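Local structure of cellulase IBT99 (Metagenomes, 6WBT) at residues K6-G11 with E74-A79; I20-L25 with K54-T59; E35-D40 with K67-P72; D80-Q85 with Y142-Y147. The protein probably hydrolyses 6-phospho-alpha-glucosides as a family 4 glycosidase, and binds NAD, manganese and glucose 6-phosphate. All coordinates share one frame; numbering follows the deposited sequence.

Interaction 1 (K6-G11 with E74-A79)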
# COMPACT_ATOMS: atom_id res chain seq x y z
N LYS A 6 -2.83 39.30 17.70
CA LYS A 6 -4.26 39.42 17.97
C LYS A 6 -4.82 38.03 18.19
O LYS A 6 -4.98 37.25 17.24
CB LYS A 6 -4.97 40.13 16.81
CG LYS A 6 -6.49 40.13 16.93
CD LYS A 6 -7.14 40.80 15.72
CE LYS A 6 -8.65 40.71 15.79
NZ LYS A 6 -9.31 41.40 14.64
N ILE A 7 -5.12 37.70 19.45
CA ILE A 7 -5.62 36.39 19.83
C ILE A 7 -7.14 36.45 19.90
O ILE A 7 -7.71 37.34 20.55
CB ILE A 7 -5.02 35.93 21.17
CG1 ILE A 7 -3.51 36.19 21.19
CG2 ILE A 7 -5.31 34.45 21.40
CD1 ILE A 7 -2.74 35.43 20.13
N VAL A 8 -7.81 35.50 19.25
CA VAL A 8 -9.26 35.44 19.20
C VAL A 8 -9.71 34.10 19.77
O VAL A 8 -9.20 33.05 19.37
CB VAL A 8 -9.79 35.62 17.76
CG1 VAL A 8 -11.31 35.57 17.75
CG2 VAL A 8 -9.29 36.93 17.17
N ILE A 9 -10.65 34.15 20.70
CA ILE A 9 -11.23 32.95 21.30
C ILE A 9 -12.60 32.75 20.66
O ILE A 9 -13.58 33.39 21.05
CB ILE A 9 -11.32 33.06 22.82
CG1 ILE A 9 -9.93 33.24 23.43
CG2 ILE A 9 -12.00 31.82 23.40
CD1 ILE A 9 -9.92 33.29 24.94
N CYS A 10 -12.67 31.88 19.66
CA CYS A 10 -13.93 31.57 18.98
C CYS A 10 -14.81 30.77 19.92
O CYS A 10 -14.59 29.57 20.13
CB CYS A 10 -13.66 30.82 17.68
SG CYS A 10 -15.15 30.47 16.71
N GLY A 11 -15.80 31.43 20.51
CA GLY A 11 -16.64 30.79 21.51
C GLY A 11 -16.36 31.33 22.89
O GLY A 11 -16.15 30.56 23.84
N GLU A 74 -15.26 41.77 12.24
CA GLU A 74 -14.51 42.52 13.24
C GLU A 74 -13.69 41.59 14.13
O GLU A 74 -12.61 41.98 14.60
CB GLU A 74 -15.47 43.35 14.10
CG GLU A 74 -14.78 44.21 15.14
CD GLU A 74 -15.76 45.03 15.96
OE1 GLU A 74 -15.38 45.48 17.07
OE2 GLU A 74 -16.90 45.23 15.50
N ALA A 75 -14.16 40.36 14.35
CA ALA A 75 -13.46 39.44 15.24
C ALA A 75 -12.26 38.80 14.57
O ALA A 75 -11.22 38.62 15.21
CB ALA A 75 -14.42 38.36 15.74
N PHE A 76 -12.37 38.46 13.29
CA PHE A 76 -11.35 37.68 12.60
C PHE A 76 -10.47 38.50 11.67
O PHE A 76 -9.59 37.93 11.02
CB PHE A 76 -12.00 36.54 11.82
CG PHE A 76 -12.74 35.55 12.68
CD1 PHE A 76 -12.06 34.77 13.60
CD2 PHE A 76 -14.11 35.42 12.58
CE1 PHE A 76 -12.74 33.87 14.39
CE2 PHE A 76 -14.79 34.51 13.37
CZ PHE A 76 -14.11 33.74 14.28
N THR A 77 -10.67 39.82 11.58
CA THR A 77 -9.81 40.64 10.74
C THR A 77 -8.42 40.74 11.35
O THR A 77 -8.27 41.11 12.52
CB THR A 77 -10.41 42.04 10.56
OG1 THR A 77 -11.62 41.95 9.81
CG2 THR A 77 -9.43 42.94 9.83
N ASP A 78 -7.41 40.40 10.55
CA ASP A 78 -6.01 40.44 10.98
C ASP A 78 -5.77 39.57 12.21
O ASP A 78 -4.89 39.84 13.03
CB ASP A 78 -5.55 41.88 11.25
CG ASP A 78 -4.04 42.03 11.21
OD1 ASP A 78 -3.37 41.11 10.70
OD2 ASP A 78 -3.54 43.07 11.69
N ALA A 79 -6.55 38.50 12.35
CA ALA A 79 -6.38 37.58 13.47
C ALA A 79 -5.11 36.77 13.29
O ALA A 79 -4.85 36.21 12.22
CB ALA A 79 -7.59 36.66 13.58
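Val8 sits at the apolar centre, its two methyl branches turned to different partners on segment 74-79. CG1, placed opposite the backbone N by a chi1 of -179°, meets CE1 of Phe76 at 4.0 Å, the two side chains crossing at about a right angle. CG2 touches CB of Ala79 and lies 3.2 Å from the carbonyl O of Ala75. Further along strand 5-10, SG of Cys10 approaches the ring of Phe76 at its edge, close to the ring plane, 4.2 Å from CZ. CB of Phe76 points away from the strand, but the ring comes back within reach of Val8 and Cys10. With an alanine in place of Val8, the ring of Phe76 and the methyl of Ala79 would probably lose their shared apolar neighbour, opening a gap between the strand and Phe76. The contact belongs to the Rossmann fold: 5-10 is the first strand in the chain, within the parallel part of the sheet, and helix 72-76, with a type II beta turn from Phe76 to Ala79, leads on to strand 81-84. Cys10 and Gly11, at the far end of the strand, touch the bound NAD. At the other end Lys6 forms the polar edge. Its chain is fully extended, which carries NZ up to the turn, among backbone carbonyls, while CE lies 3.4 Å from O of Ala75. NZ donates weakly to O of Glu74 at 3.4 Å; its modelled bond to O of Thr77 is too short for its length to be relied on. The ammonium group also makes a cation-pi contact with Trp37.

Interaction 2 (I20-L25 with K54-T59)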
# COMPACT_ATOMS: atom_id res chain seq x y z
N ILE A 20 -8.70 29.39 30.12
CA ILE A 20 -7.63 29.53 29.15
C ILE A 20 -7.16 30.98 29.02
O ILE A 20 -6.03 31.22 28.59
CB ILE A 20 -8.05 28.99 27.77
CG1 ILE A 20 -8.98 29.97 27.06
CG2 ILE A 20 -8.71 27.63 27.91
CD1 ILE A 20 -9.09 29.74 25.57
N VAL A 21 -8.00 31.95 29.38
CA VAL A 21 -7.56 33.34 29.40
C VAL A 21 -6.47 33.53 30.44
O VAL A 21 -5.45 34.17 30.18
CB VAL A 21 -8.76 34.28 29.64
CG1 VAL A 21 -8.27 35.67 30.03
CG2 VAL A 21 -9.63 34.36 28.40
N LYS A 22 -6.67 32.97 31.64
CA LYS A 22 -5.65 33.06 32.68
C LYS A 22 -4.41 32.26 32.30
O LYS A 22 -3.28 32.69 32.56
CB LYS A 22 -6.23 32.58 34.01
CG LYS A 22 -5.41 32.97 35.23
CD LYS A 22 -4.46 31.86 35.65
CE LYS A 22 -3.66 32.25 36.89
NZ LYS A 22 -2.71 31.19 37.30
N ASP A 23 -4.60 31.08 31.69
CA ASP A 23 -3.46 30.29 31.24
C ASP A 23 -2.71 30.98 30.11
O ASP A 23 -1.51 30.76 29.94
CB ASP A 23 -3.92 28.90 30.82
CG ASP A 23 -4.28 28.03 32.01
OD1 ASP A 23 -3.43 27.86 32.91
OD2 ASP A 23 -5.42 27.51 32.05
N LEU A 24 -3.40 31.80 29.32
CA LEU A 24 -2.73 32.57 28.28
C LEU A 24 -2.00 33.78 28.85
O LEU A 24 -0.93 34.15 28.36
CB LEU A 24 -3.74 33.01 27.21
CG LEU A 24 -3.19 33.81 26.03
CD1 LEU A 24 -2.18 32.99 25.24
CD2 LEU A 24 -4.31 34.29 25.14
N LEU A 25 -2.56 34.40 29.89
CA LEU A 25 -1.91 35.54 30.53
C LEU A 25 -0.68 35.13 31.33
O LEU A 25 0.22 35.95 31.53
CB LEU A 25 -2.90 36.28 31.44
CG LEU A 25 -4.07 36.98 30.74
CD1 LEU A 25 -4.96 37.67 31.76
CD2 LEU A 25 -3.56 37.97 29.71
N LYS A 54 -12.94 39.89 32.21
CA LYS A 54 -12.44 41.19 32.66
C LYS A 54 -11.93 41.11 34.10
O LYS A 54 -10.92 41.74 34.44
CB LYS A 54 -13.54 42.24 32.54
CG LYS A 54 -13.94 42.56 31.11
CD LYS A 54 -15.20 43.41 31.06
CE LYS A 54 -15.66 43.63 29.63
NZ LYS A 54 -16.94 44.38 29.56
N GLU A 55 -12.60 40.33 34.94
CA GLU A 55 -12.14 40.16 36.32
C GLU A 55 -10.85 39.34 36.37
O GLU A 55 -10.01 39.59 37.24
CB GLU A 55 -13.23 39.49 37.15
CG GLU A 55 -13.19 39.83 38.63
CD GLU A 55 -13.55 41.28 38.90
OE1 GLU A 55 -13.05 41.85 39.89
OE2 GLU A 55 -14.34 41.85 38.12
N VAL A 56 -10.69 38.38 35.46
CA VAL A 56 -9.43 37.64 35.38
C VAL A 56 -8.32 38.54 34.87
O VAL A 56 -7.19 38.51 35.38
CB VAL A 56 -9.60 36.40 34.49
CG1 VAL A 56 -8.26 35.71 34.26
CG2 VAL A 56 -10.59 35.43 35.12
N ILE A 57 -8.61 39.36 33.85
CA ILE A 57 -7.62 40.31 33.35
C ILE A 57 -7.26 41.32 34.43
O ILE A 57 -6.09 41.68 34.60
CB ILE A 57 -8.15 41.00 32.08
CG1 ILE A 57 -8.19 40.02 30.91
CG2 ILE A 57 -7.31 42.23 31.73
CD1 ILE A 57 -8.71 40.61 29.62
N LYS A 58 -8.26 41.77 35.20
CA LYS A 58 -8.00 42.72 36.27
C LYS A 58 -7.16 42.12 37.39
O LYS A 58 -6.56 42.88 38.17
CB LYS A 58 -9.33 43.24 36.83
CG LYS A 58 -9.21 44.48 37.71
CD LYS A 58 -8.31 45.52 37.07
CE LYS A 58 -8.57 46.90 37.65
NZ LYS A 58 -9.90 47.42 37.22
N THR A 59 -7.08 40.80 37.48
CA THR A 59 -6.36 40.13 38.56
C THR A 59 -4.95 39.70 38.16
O THR A 59 -4.02 39.82 38.97
CB THR A 59 -7.14 38.90 39.03
OG1 THR A 59 -8.52 39.26 39.21
CG2 THR A 59 -6.59 38.39 40.35
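Val21, Lys22 and Leu25 of helix 17-25 meet Val56 and Ile57 of helix 43-60 in an apolar contact between two nearly parallel helices of the Rossmann domain. The segment axes approach to 9.8 Å with a crossing angle of -25°, and the interface is slight, burying 172 Å² in all. Its tightest point is CG1 of Val56, which reaches the aliphatic base of Lys22, 3.7 Å from CB. The same methyl lies 4.2 Å from CG1 of Val21, so it is set between two residues of successive positions on the facing helix. Lys22 offers only the start of its chain: a bend at chi2 (-95°) leads the rest away from Val56, and NZ forms a salt bridge with Asp26. One turn further on, CD1 of Leu25 rests on Ile57, 4.1 Å from both CA and CG1, with the two side chains at about a right angle. Both helices pack on the same face of the sheet's parallel part, where Val21 and Ile57 meet over Leu36 of strand 33-39. Val21 also touches Ile9 of strand 5-10, while Tyr317, from a loop, contacts both Lys22 and Val56.

Interaction 3 (E35-D40 with K67-P72). With NAD (nicotinamide-adenine-dinucleotide), chain G.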
# COMPACT_ATOMS: atom_id res chain seq x y z
N GLU A 35 -4.07 42.34 21.34
CA GLU A 35 -5.44 42.42 21.81
C GLU A 35 -5.96 41.02 22.08
O GLU A 35 -5.50 40.04 21.48
CB GLU A 35 -6.36 43.12 20.79
CG GLU A 35 -6.16 44.62 20.69
CD GLU A 35 -7.07 45.25 19.66
OE1 GLU A 35 -7.92 46.09 20.04
OE2 GLU A 35 -6.95 44.90 18.47
N LEU A 36 -6.93 40.92 22.98
CA LEU A 36 -7.62 39.68 23.28
C LEU A 36 -9.07 39.83 22.84
O LEU A 36 -9.78 40.72 23.31
CB LEU A 36 -7.55 39.34 24.77
CG LEU A 36 -8.02 37.94 25.17
CD1 LEU A 36 -7.06 36.88 24.66
CD2 LEU A 36 -8.18 37.84 26.68
N TRP A 37 -9.51 38.96 21.93
CA TRP A 37 -10.83 39.04 21.33
C TRP A 37 -11.68 37.85 21.75
O TRP A 37 -11.21 36.71 21.70
CB TRP A 37 -10.74 39.12 19.81
CG TRP A 37 -10.35 40.48 19.30
CD1 TRP A 37 -9.09 40.99 19.22
CD2 TRP A 37 -11.23 41.50 18.82
NE1 TRP A 37 -9.13 42.27 18.71
CE2 TRP A 37 -10.43 42.61 18.46
CE3 TRP A 37 -12.62 41.59 18.65
CZ2 TRP A 37 -10.97 43.78 17.94
CZ3 TRP A 37 -13.15 42.76 18.14
CH2 TRP A 37 -12.33 43.84 17.79
N LEU A 38 -12.91 38.11 22.15
CA LEU A 38 -13.89 37.08 22.48
C LEU A 38 -15.00 37.14 21.44
O LEU A 38 -15.76 38.11 21.40
CB LEU A 38 -14.44 37.27 23.89
CG LEU A 38 -13.44 37.20 25.04
CD1 LEU A 38 -14.15 37.39 26.37
CD2 LEU A 38 -12.67 35.89 25.02
N TYR A 39 -15.08 36.12 20.60
CA TYR A 39 -16.10 36.03 19.56
C TYR A 39 -17.07 34.90 19.87
O TYR A 39 -16.66 33.83 20.34
CB TYR A 39 -15.47 35.81 18.19
CG TYR A 39 -16.46 35.40 17.12
CD1 TYR A 39 -17.31 36.33 16.54
CD2 TYR A 39 -16.54 34.08 16.69
CE1 TYR A 39 -18.22 35.96 15.57
CE2 TYR A 39 -17.45 33.70 15.72
CZ TYR A 39 -18.29 34.64 15.17
OH TYR A 39 -19.19 34.26 14.20
N ASP A 40 -18.34 35.15 19.60
CA ASP A 40 -19.38 34.16 19.84
C ASP A 40 -20.62 34.55 19.04
O ASP A 40 -20.76 35.70 18.61
CB ASP A 40 -19.71 34.05 21.33
CG ASP A 40 -20.34 32.73 21.69
OD1 ASP A 40 -21.29 32.30 21.00
OD2 ASP A 40 -19.87 32.11 22.67
N LYS A 67 -11.44 42.91 23.84
CA LYS A 67 -12.49 43.30 22.91
C LYS A 67 -13.49 42.15 22.79
O LYS A 67 -13.10 40.99 22.61
CB LYS A 67 -11.92 43.65 21.53
CG LYS A 67 -10.79 44.67 21.58
CD LYS A 67 -11.17 45.96 20.87
CE LYS A 67 -12.24 46.72 21.63
NZ LYS A 67 -12.56 48.03 20.99
N VAL A 68 -14.78 42.48 22.88
CA VAL A 68 -15.85 41.49 22.81
C VAL A 68 -16.76 41.87 21.65
O VAL A 68 -17.14 43.04 21.51
CB VAL A 68 -16.64 41.42 24.12
CG1 VAL A 68 -17.76 40.39 24.01
CG2 VAL A 68 -15.72 41.07 25.28
N THR A 69 -17.10 40.89 20.81
CA THR A 69 -17.92 41.16 19.64
C THR A 69 -18.63 39.88 19.22
O THR A 69 -18.24 38.77 19.59
CB THR A 69 -17.08 41.70 18.48
OG1 THR A 69 -17.94 41.97 17.36
CG2 THR A 69 -16.03 40.69 18.07
N VAL A 70 -19.69 40.07 18.44
CA VAL A 70 -20.38 38.98 17.76
C VAL A 70 -20.26 39.07 16.25
O VAL A 70 -20.80 38.21 15.55
CB VAL A 70 -21.87 38.90 18.18
CG1 VAL A 70 -21.99 38.58 19.66
CG2 VAL A 70 -22.58 40.20 17.84
N ASN A 71 -19.57 40.08 15.73
CA ASN A 71 -19.40 40.24 14.29
C ASN A 71 -18.16 39.48 13.85
O ASN A 71 -17.06 39.76 14.35
CB ASN A 71 -19.27 41.71 13.93
CG ASN A 71 -19.06 41.93 12.44
OD1 ASN A 71 -17.93 42.13 11.99
ND2 ASN A 71 -20.14 41.90 11.68
N PRO A 72 -18.27 38.52 12.92
CA PRO A 72 -17.08 37.74 12.55
C PRO A 72 -16.03 38.56 11.83
O PRO A 72 -14.83 38.31 12.02
CB PRO A 72 -17.66 36.63 11.66
CG PRO A 72 -18.93 37.19 11.13
CD PRO A 72 -19.48 38.06 12.22
PA NAD G . -20.49 25.82 26.36
O1A NAD G . -21.76 25.31 25.78
O2A NAD G . -20.47 26.20 27.80
O5B NAD G . -19.98 27.07 25.47
C5B NAD G . -19.80 26.89 24.04
C4B NAD G . -19.85 28.24 23.36
O4B NAD G . -19.73 28.08 21.93
C3B NAD G . -21.14 29.06 23.58
O3B NAD G . -20.80 30.39 23.96
C2B NAD G . -21.78 29.05 22.19
O2B NAD G . -22.66 30.13 21.96
C1B NAD G . -20.54 29.05 21.32
N9A NAD G . -20.78 28.68 19.93
C8A NAD G . -21.68 27.75 19.47
N7A NAD G . -21.69 27.63 18.17
C5A NAD G . -20.75 28.55 17.73
C6A NAD G . -20.30 28.91 16.44
N6A NAD G . -20.76 28.35 15.32
N1A NAD G . -19.35 29.87 16.35
C2A NAD G . -18.90 30.42 17.49
N3A NAD G . -19.24 30.17 18.74
C4A NAD G . -20.18 29.21 18.80
O3 NAD G . -19.33 24.74 26.10
PN NAD G . -18.15 24.18 27.03
O1N NAD G . -17.39 25.32 27.60
O2N NAD G . -18.73 23.16 27.97
O5D NAD G . -17.25 23.43 25.93
C5D NAD G . -16.81 24.20 24.79
C4D NAD G . -16.22 23.27 23.76
O4D NAD G . -14.96 22.77 24.26
C3D NAD G . -17.05 22.02 23.44
O3D NAD G . -17.08 21.81 22.03
C2D NAD G . -16.23 20.93 24.14
O2D NAD G . -16.48 19.61 23.69
C1D NAD G . -14.82 21.42 23.84
N1N NAD G . -13.79 20.76 24.70
C2N NAD G . -12.95 19.82 24.16
C3N NAD G . -12.01 19.18 24.94
C7N NAD G . -11.08 18.19 24.27
O7N NAD G . -10.72 17.19 24.88
N7N NAD G . -10.67 18.48 23.04
C4N NAD G . -11.94 19.47 26.30
C5N NAD G . -12.77 20.44 26.82
C6N NAD G . -13.68 21.08 26.01
O HOH W 1 -21.68 35.65 14.58
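Strands 33-39 and 66-69 pair in parallel as the two strands of a beta-alpha-beta unit, with Trp37 beside Lys67 and Leu38 beside Val68, and Asp40, just past the end of strand 33-39, holds the adenosine ribose of NAD. Three backbone bonds join them, among them Leu38 N to Lys67 O at 2.9 Å. On one side of the sheet, CB of Lys67 sits over the six-membered ring of Trp37, 3.4 Å from its centroid and 6° off the normal, a CH-pi contact. CG2 of Thr69 meets the edge of the same indole in plane, 3.5 Å from CZ3. On the other side, CD1 of Leu38 touches CG2 of Val68 at 4.1 Å. Glu35 lays OE1 along the aliphatic part of Lys67, while its OE2 accepts a weak bond from NE1 of Trp37. Tyr39, its CG set anti to the backbone N (chi1 167°), turns its ring to the end of the neighbouring strand: CE1 lies 3.4 Å from O of Val70, near the ring plane, and a water joins that carbonyl to OH. Asp40 accepts from both ribose hydroxyls, OD1 from O2B at 2.7 Å and OD2 from O3B in a bond modelled too short for its length to be trusted; an acidic residue after the second strand that binds the ribose diol is usual in NAD-binding Rossmann folds. OG1 of Thr69 accepts from N of Asn71 in an ST turn. Helix 43-60 lies over Leu38 and Val68, helix 72-76 packs on Trp37, Tyr39 and Thr69, and strand 5-10 flanks strand 33-39 away from 66-69.

Interaction 4 (D80-Q85 with Y142-Y147). With NAD (nicotinamide-adenine-dinucleotide), chain G.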
# COMPACT_ATOMS: atom_id res chain seq x y z
N ASP A 80 -4.30 36.70 14.35
CA ASP A 80 -3.06 35.95 14.36
C ASP A 80 -3.21 34.53 14.89
O ASP A 80 -2.60 33.61 14.36
CB ASP A 80 -2.00 36.69 15.19
CG ASP A 80 -1.48 37.93 14.50
OD1 ASP A 80 -1.08 37.83 13.32
OD2 ASP A 80 -1.48 39.01 15.13
N TYR A 81 -4.02 34.34 15.94
CA TYR A 81 -4.23 33.01 16.50
C TYR A 81 -5.67 32.89 16.97
O TYR A 81 -6.13 33.71 17.77
CB TYR A 81 -3.26 32.72 17.65
CG TYR A 81 -1.84 32.50 17.17
CD1 TYR A 81 -0.92 33.54 17.16
CD2 TYR A 81 -1.43 31.25 16.72
CE1 TYR A 81 0.37 33.34 16.72
CE2 TYR A 81 -0.14 31.05 16.28
CZ TYR A 81 0.76 32.09 16.28
OH TYR A 81 2.05 31.88 15.84
N ILE A 82 -6.37 31.88 16.47
CA ILE A 82 -7.78 31.65 16.78
C ILE A 82 -7.88 30.36 17.59
O ILE A 82 -7.55 29.28 17.09
CB ILE A 82 -8.64 31.57 15.52
CG1 ILE A 82 -8.57 32.88 14.72
CG2 ILE A 82 -10.09 31.25 15.88
CD1 ILE A 82 -7.46 32.92 13.68
N MSE A 83 -8.34 30.48 18.83
CA MSE A 83 -8.54 29.31 19.68
C MSE A 83 -10.02 28.95 19.73
O MSE A 83 -10.81 29.61 20.41
CB MSE A 83 -7.99 29.56 21.08
CG MSE A 83 -6.47 29.74 21.12
SE MSE A 83 -5.76 29.94 22.93
CE MSE A 83 -6.62 31.62 23.41
N ALA A 84 -10.39 27.90 19.00
CA ALA A 84 -11.78 27.51 18.85
C ALA A 84 -12.21 26.60 20.00
O ALA A 84 -11.54 25.62 20.31
CB ALA A 84 -12.00 26.80 17.51
N GLN A 85 -13.33 26.95 20.62
CA GLN A 85 -13.91 26.13 21.68
C GLN A 85 -15.44 26.21 21.60
O GLN A 85 -16.13 26.41 22.60
CB GLN A 85 -13.39 26.55 23.05
CG GLN A 85 -13.55 28.03 23.36
CD GLN A 85 -13.03 28.39 24.74
OE1 GLN A 85 -12.21 27.68 25.31
NE2 GLN A 85 -13.51 29.50 25.28
N TYR A 142 -2.14 32.85 9.75
CA TYR A 142 -2.97 32.57 10.90
C TYR A 142 -2.83 31.12 11.33
O TYR A 142 -2.34 30.26 10.58
CB TYR A 142 -4.43 32.89 10.60
CG TYR A 142 -5.13 31.85 9.75
CD1 TYR A 142 -5.06 31.91 8.36
CD2 TYR A 142 -5.85 30.82 10.33
CE1 TYR A 142 -5.70 30.96 7.58
CE2 TYR A 142 -6.48 29.87 9.55
CZ TYR A 142 -6.40 29.94 8.18
OH TYR A 142 -7.04 29.00 7.41
N TRP A 143 -3.27 30.83 12.55
CA TRP A 143 -3.30 29.47 13.06
C TRP A 143 -4.57 29.28 13.88
O TRP A 143 -4.89 30.12 14.73
CB TRP A 143 -2.07 29.15 13.92
CG TRP A 143 -0.85 28.83 13.12
CD1 TRP A 143 0.29 29.57 13.04
CD2 TRP A 143 -0.65 27.70 12.27
NE1 TRP A 143 1.19 28.96 12.20
CE2 TRP A 143 0.64 27.81 11.71
CE3 TRP A 143 -1.44 26.59 11.92
CZ2 TRP A 143 1.16 26.86 10.83
CZ3 TRP A 143 -0.92 25.66 11.05
CH2 TRP A 143 0.36 25.80 10.51
N ILE A 144 -5.28 28.20 13.62
CA ILE A 144 -6.48 27.84 14.37
C ILE A 144 -6.14 26.61 15.20
O ILE A 144 -6.16 25.48 14.70
CB ILE A 144 -7.68 27.58 13.45
CG1 ILE A 144 -7.96 28.80 12.58
CG2 ILE A 144 -8.90 27.21 14.28
CD1 ILE A 144 -9.12 28.60 11.64
N VAL A 145 -5.84 26.83 16.47
CA VAL A 145 -5.61 25.71 17.38
C VAL A 145 -6.96 25.21 17.86
O VAL A 145 -7.49 25.67 18.88
CB VAL A 145 -4.69 26.12 18.55
CG1 VAL A 145 -4.51 24.96 19.50
CG2 VAL A 145 -3.33 26.59 18.01
N ASN A 146 -7.55 24.28 17.11
CA ASN A 146 -8.89 23.80 17.39
C ASN A 146 -8.84 22.68 18.42
O ASN A 146 -8.11 21.70 18.25
CB ASN A 146 -9.55 23.32 16.10
CG ASN A 146 -10.91 22.69 16.35
OD1 ASN A 146 -11.64 23.07 17.26
ND2 ASN A 146 -11.25 21.70 15.53
N TYR A 147 -9.60 22.84 19.50
CA TYR A 147 -9.77 21.78 20.48
C TYR A 147 -11.24 21.56 20.79
O TYR A 147 -11.58 21.05 21.86
CB TYR A 147 -8.99 22.08 21.76
CG TYR A 147 -9.29 23.42 22.39
CD1 TYR A 147 -8.62 24.56 21.98
CD2 TYR A 147 -10.24 23.54 23.40
CE1 TYR A 147 -8.89 25.79 22.56
CE2 TYR A 147 -10.51 24.76 23.97
CZ TYR A 147 -9.83 25.88 23.55
OH TYR A 147 -10.11 27.10 24.13
PA NAD G . -20.49 25.82 26.36
O1A NAD G . -21.76 25.31 25.78
O2A NAD G . -20.47 26.20 27.80
O5B NAD G . -19.98 27.07 25.47
C5B NAD G . -19.80 26.89 24.04
C4B NAD G . -19.85 28.24 23.36
O4B NAD G . -19.73 28.08 21.93
C3B NAD G . -21.14 29.06 23.58
O3B NAD G . -20.80 30.39 23.96
C2B NAD G . -21.78 29.05 22.19
O2B NAD G . -22.66 30.13 21.96
C1B NAD G . -20.54 29.05 21.32
N9A NAD G . -20.78 28.68 19.93
C8A NAD G . -21.68 27.75 19.47
N7A NAD G . -21.69 27.63 18.17
C5A NAD G . -20.75 28.55 17.73
C6A NAD G . -20.30 28.91 16.44
N6A NAD G . -20.76 28.35 15.32
N1A NAD G . -19.35 29.87 16.35
C2A NAD G . -18.90 30.42 17.49
N3A NAD G . -19.24 30.17 18.74
C4A NAD G . -20.18 29.21 18.80
O3 NAD G . -19.33 24.74 26.10
PN NAD G . -18.15 24.18 27.03
O1N NAD G . -17.39 25.32 27.60
O2N NAD G . -18.73 23.16 27.97
O5D NAD G . -17.25 23.43 25.93
C5D NAD G . -16.81 24.20 24.79
C4D NAD G . -16.22 23.27 23.76
O4D NAD G . -14.96 22.77 24.26
C3D NAD G . -17.05 22.02 23.44
O3D NAD G . -17.08 21.81 22.03
C2D NAD G . -16.23 20.93 24.14
O2D NAD G . -16.48 19.61 23.69
C1D NAD G . -14.82 21.42 23.84
N1N NAD G . -13.79 20.76 24.70
C2N NAD G . -12.95 19.82 24.16
C3N NAD G . -12.01 19.18 24.94
C7N NAD G . -11.08 18.19 24.27
O7N NAD G . -10.72 17.19 24.88
N7N NAD G . -10.67 18.48 23.04
C4N NAD G . -11.94 19.47 26.30
C5N NAD G . -12.77 20.44 26.82
C6N NAD G . -13.68 21.08 26.01
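Tyr147 and Gln85 lie side by side at the ends of their strands, with the phenol OH donating a very short bond, modelled at 2.5 Å, to OE1 of Gln85. The amide plane stands at 81° to the ring. A chi1 of 54°, with CG between the backbone N and the carbonyl carbon, brings the Tyr147 ring back over the neighbouring strand, where O of Ala84 sits 3.4 Å above the ring centre. CB of Met83, a selenomethionine, meets the ring edge 4.1 Å from CE1. The backbone O of Tyr147 accepts a nearly straight bond (175°) from N7N of the NAD carboxamide, 3.0 Å away. A leucine in place of Tyr147 would probably leave OE1 of Gln85 without its hydroxyl donor and the carbonyl of Ala84 without the ring face over it. NE2 of Gln85 is held in turn by O of Gly11. Behind this end, strands 81-84 and 143-146 run parallel: N of Ile82 donates to O of Trp143 at 2.9 Å, whereas the bonds from Val145 N to Ile82 O and from Tyr147 N to Ala84 O are weak. Ile82 and Ile144 pack together on one face of the sheet, CB to CG1 at 4.1 Å. On the other face, CD2 of Tyr81 touches CB of Trp143 at 3.6 Å, the two rings nearly parallel but slid apart, barely overlapping. The Tyr147 side chain lies about 7 Å from the bound manganese (nearest atoms). Dinucleotide bound at the C-terminal ends of parallel strands is characteristic of the Rossmann fold.

Overall arrangement
From the N terminus, strand 5-10 opens interaction 1, whose loop closes only at 74-79. Within that loop lie interactions 2 and 3, which cross each other: 20-25 comes first, then 35-40, then 54-59 closes interaction 2 and 67-72 closes interaction 3. Interaction 4 follows in series, opening at 80-85 and closing at 142-147. Interaction 3 joins the outermost strand 66-69 to 33-39, interaction 1 ties the next strand, 5-10, to helix 72-76 and its turn, and interaction 4 continues the parallel sheet through 81-84 to 143-146. Interaction 2 adds helices on one face. Interactions 3 and 4 do not touch, but NAD spans both.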